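Local coordinates for putative uncharacterized protein (Aquifex aeolicus, PDB 3ME7), which probably binds copper and takes part in electron transfer as a membrane-attached member of the SCO1/2 family with a redox-active disulfide, at residues S34-H39 against V67-F72. Numbering follows the deposited sequence.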
ATOM      1  N   SER A  34       0.023   0.352  -1.310  1.00  8.35           N
ATOM      2  CA  SER A  34       0.114   0.571  -2.768  1.00  8.23           C
ATOM      3  C   SER A  34       1.016  -0.491  -3.437  1.00  8.40           C
ATOM      4  O   SER A  34       2.245  -0.351  -3.402  1.00  8.66           O
ATOM      5  CB  SER A  34       0.634   1.985  -3.067  1.00  8.28           C
ATOM      6  OG  SER A  34       0.879   2.220  -4.444  1.00  8.52           O
ATOM      7  N   PRO A  35       0.427  -1.553  -4.020  1.00  8.59           N
ATOM      8  CA  PRO A  35       1.254  -2.532  -4.742  1.00  8.98           C
ATOM      9  C   PRO A  35       1.754  -1.982  -6.063  1.00  9.55           C
ATOM     10  O   PRO A  35       0.968  -1.463  -6.861  1.00 10.62           O
ATOM     11  CB  PRO A  35       0.314  -3.711  -5.018  1.00  8.01           C
ATOM     12  CG  PRO A  35      -1.085  -3.228  -4.731  1.00 10.97           C
ATOM     13  CD  PRO A  35      -0.995  -1.936  -3.914  1.00  8.69           C
ATOM     14  N   ILE A  36       3.063  -2.095  -6.279  1.00  9.20           N
ATOM     15  CA  ILE A  36       3.714  -1.685  -7.521  1.00  9.34           C
ATOM     16  C   ILE A  36       4.809  -2.717  -7.832  1.00  9.11           C
ATOM     17  O   ILE A  36       4.970  -3.685  -7.091  1.00  8.07           O
ATOM     18  CB  ILE A  36       4.310  -0.236  -7.428  1.00  9.97           C
ATOM     19  CG1 ILE A  36       5.245  -0.072  -6.209  1.00 10.12           C
ATOM     20  CG2 ILE A  36       3.170   0.814  -7.372  1.00 11.52           C
ATOM     21  CD1 ILE A  36       6.620  -0.600  -6.362  1.00 11.81           C
ATOM     22  N   TYR A  37       5.558  -2.522  -8.918  1.00  9.54           N
ATOM     23  CA  TYR A  37       6.878  -3.162  -9.008  1.00 10.76           C
ATOM     24  C   TYR A  37       7.898  -2.148  -9.506  1.00 11.66           C
ATOM     25  O   TYR A  37       7.522  -1.170 -10.140  1.00 11.41           O
ATOM     26  CB  TYR A  37       6.889  -4.459  -9.833  1.00 11.94           C
ATOM     27  CG  TYR A  37       6.445  -4.357 -11.274  1.00 13.89           C
ATOM     28  CD1 TYR A  37       5.102  -4.185 -11.606  1.00 13.78           C
ATOM     29  CD2 TYR A  37       7.364  -4.509 -12.308  1.00 13.18           C
ATOM     30  CE1 TYR A  37       4.696  -4.142 -12.914  1.00 15.25           C
ATOM     31  CE2 TYR A  37       6.960  -4.456 -13.633  1.00 15.19           C
ATOM     32  CZ  TYR A  37       5.630  -4.269 -13.924  1.00 14.00           C
ATOM     33  OH  TYR A  37       5.221  -4.210 -15.235  1.00 17.37           O
ATOM     34  N   THR A  38       9.170  -2.358  -9.178  1.00 12.83           N
ATOM     35  CA  THR A  38      10.140  -1.252  -9.271  1.00 14.05           C
ATOM     36  C   THR A  38      10.562  -0.940 -10.697  1.00 15.44           C
ATOM     37  O   THR A  38      10.968   0.185 -10.988  1.00 17.35           O
ATOM     38  CB  THR A  38      11.371  -1.399  -8.326  1.00 15.21           C
ATOM     39  OG1 THR A  38      12.229  -2.455  -8.771  1.00 17.39           O
ATOM     40  CG2 THR A  38      10.938  -1.629  -6.877  1.00 17.29           C
ATOM     41  N   HIS A  39      10.449  -1.928 -11.580  1.00 14.55           N
ATOM     42  CA  HIS A  39      10.785  -1.725 -12.984  1.00 16.25           C
ATOM     43  C   HIS A  39       9.551  -1.394 -13.818  1.00 17.02           C
ATOM     44  O   HIS A  39       9.606  -1.388 -15.036  1.00 18.53           O
ATOM     45  CB  HIS A  39      11.513  -2.942 -13.543  1.00 17.98           C
ATOM     46  CG  HIS A  39      12.858  -3.164 -12.935  1.00 20.43           C
ATOM     47  ND1 HIS A  39      13.968  -2.432 -13.301  1.00 20.03           N
ATOM     48  CD2 HIS A  39      13.279  -4.046 -11.997  1.00 19.64           C
ATOM     49  CE1 HIS A  39      15.013  -2.845 -12.604  1.00 20.35           C
ATOM     50  NE2 HIS A  39      14.623  -3.825 -11.807  1.00 20.62           N
ATOM     51  N   VAL A  67       1.786   5.175   5.043  1.00  9.17           N
ATOM     52  CA  VAL A  67       1.708   4.872   3.622  1.00  9.53           C
ATOM     53  C   VAL A  67       2.784   3.841   3.334  1.00  9.44           C
ATOM     54  O   VAL A  67       3.957   4.035   3.674  1.00  9.96           O
ATOM     55  CB  VAL A  67       1.906   6.104   2.720  1.00  9.53           C
ATOM     56  CG1 VAL A  67       1.551   5.754   1.279  1.00  9.67           C
ATOM     57  CG2 VAL A  67       1.001   7.250   3.194  1.00  9.37           C
ATOM     58  N   ILE A  68       2.360   2.732   2.735  1.00  8.36           N
ATOM     59  CA  ILE A  68       3.267   1.629   2.409  1.00  9.43           C
ATOM     60  C   ILE A  68       3.189   1.285   0.944  1.00  8.62           C
ATOM     61  O   ILE A  68       2.221   0.648   0.482  1.00  8.92           O
ATOM     62  CB  ILE A  68       2.994   0.365   3.264  1.00 10.66           C
ATOM     63  CG1 ILE A  68       2.983   0.697   4.773  1.00  9.52           C
ATOM     64  CG2 ILE A  68       3.984  -0.772   2.902  1.00  8.97           C
ATOM     65  CD1 ILE A  68       4.297   1.220   5.388  1.00 12.02           C
ATOM     66  N   THR A  69       4.191   1.743   0.202  1.00  7.62           N
ATOM     67  CA  THR A  69       4.369   1.277  -1.171  1.00  7.72           C
ATOM     68  C   THR A  69       5.104  -0.045  -1.088  1.00  8.07           C
ATOM     69  O   THR A  69       6.150  -0.146  -0.436  1.00  8.34           O
ATOM     70  CB  THR A  69       5.182   2.292  -1.995  1.00  8.19           C
ATOM     71  OG1 THR A  69       4.414   3.491  -2.167  1.00  9.17           O
ATOM     72  CG2 THR A  69       5.523   1.740  -3.380  1.00  9.93           C
ATOM     73  N   PHE A  70       4.560  -1.089  -1.694  1.00  7.88           N
ATOM     74  CA  PHE A  70       5.272  -2.364  -1.660  1.00  9.38           C
ATOM     75  C   PHE A  70       5.403  -2.975  -3.034  1.00  8.22           C
ATOM     76  O   PHE A  70       4.516  -2.824  -3.881  1.00  8.19           O
ATOM     77  CB  PHE A  70       4.649  -3.350  -0.674  1.00 11.34           C
ATOM     78  CG  PHE A  70       3.420  -4.012  -1.170  1.00 12.96           C
ATOM     79  CD1 PHE A  70       2.191  -3.434  -0.962  1.00 13.47           C
ATOM     80  CD2 PHE A  70       3.486  -5.252  -1.802  1.00 12.21           C
ATOM     81  CE1 PHE A  70       1.028  -4.051  -1.396  1.00 13.38           C
ATOM     82  CE2 PHE A  70       2.336  -5.876  -2.249  1.00 13.67           C
ATOM     83  CZ  PHE A  70       1.098  -5.275  -2.045  1.00 13.11           C
ATOM     84  N   THR A  71       6.530  -3.630  -3.265  1.00  8.08           N
ATOM     85  CA  THR A  71       6.715  -4.325  -4.537  1.00  8.47           C
ATOM     86  C   THR A  71       6.195  -5.766  -4.544  1.00  9.18           C
ATOM     87  O   THR A  71       6.419  -6.534  -3.618  1.00  9.75           O
ATOM     88  CB  THR A  71       8.166  -4.274  -5.048  1.00  8.19           C
ATOM     89  OG1 THR A  71       8.235  -5.081  -6.241  1.00 10.45           O
ATOM     90  CG2 THR A  71       9.126  -4.846  -4.004  1.00 11.15           C
ATOM     91  N   PHE A  72       5.467  -6.099  -5.601  1.00  8.43           N
ATOM     92  CA  PHE A  72       4.984  -7.472  -5.792  1.00  9.70           C
ATOM     93  C   PHE A  72       5.832  -8.319  -6.714  1.00 10.62           C
ATOM     94  O   PHE A  72       5.488  -9.490  -6.977  1.00 10.89           O
ATOM     95  CB  PHE A  72       3.512  -7.515  -6.194  1.00  9.63           C
ATOM     96  CG  PHE A  72       3.202  -6.853  -7.503  1.00 11.07           C
ATOM     97  CD1 PHE A  72       3.401  -7.522  -8.718  1.00 10.35           C
ATOM     98  CD2 PHE A  72       2.650  -5.576  -7.515  1.00 10.57           C
ATOM     99  CE1 PHE A  72       3.061  -6.893  -9.961  1.00 12.04           C
ATOM    100  CE2 PHE A  72       2.314  -4.947  -8.715  1.00 11.86           C
ATOM    101  CZ  PHE A  72       2.523  -5.583  -9.925  1.00 10.73           C
TER
HETATM  102  O   HOH W   1       3.157   3.815  -4.590  1.00 10.67           O
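P35 lies over one face of the F70 ring: its CA sits 3.9 Å from the ring centroid and 20° off the normal, a CH-pi contact, while CB comes down near the rim, 3.4 Å from F70 CZ. A chi1 of 78°, which sets CG between the backbone N and the carbonyl carbon, swings the F70 ring across to the neighbouring strand. The two strands run parallel, 4.7 Å apart at the closest approach of their axes. Four backbone hydrogen bonds hold them in register: S34 N to I68 O, F70 N to S34 O, I36 N to F70 O and F72 N to I36 O. The last, 2.9 Å from F72 N to I36 O, falls where strand 67-71 gives way to loop. On the sheet face that carries S34, I36 and T69, I36 CG1 presses on T69 CG2 at 3.4 Å, tighter than usual carbon contact. A water there joins S34 OG to T69 OG1, which is also bonded to W95 NE1.

Past the strand ends, the rings of Y37 and F72 meet obliquely, planes at 59°, with Y37 CD1 3.4 Å from F72 CZ. The F72 ring also touches P35 and meets the rings of F115, F117 and H126; an alanine here would probably open a gap between P35 and Y37 and leave the rings of F115, F117 and H126 without their aromatic neighbour. Y37 OH is fixed from beyond, by F124 N and D123 OD1. Y37 adjoins C40 and F72 adjoins H126, both predicted copper ligands, with C40 disulfide-bonded to C44. Adjacent parallel strands joined through helical segments, with the cysteine pair just after the first strand, are characteristic of the thioredoxin-like fold of SCO proteins.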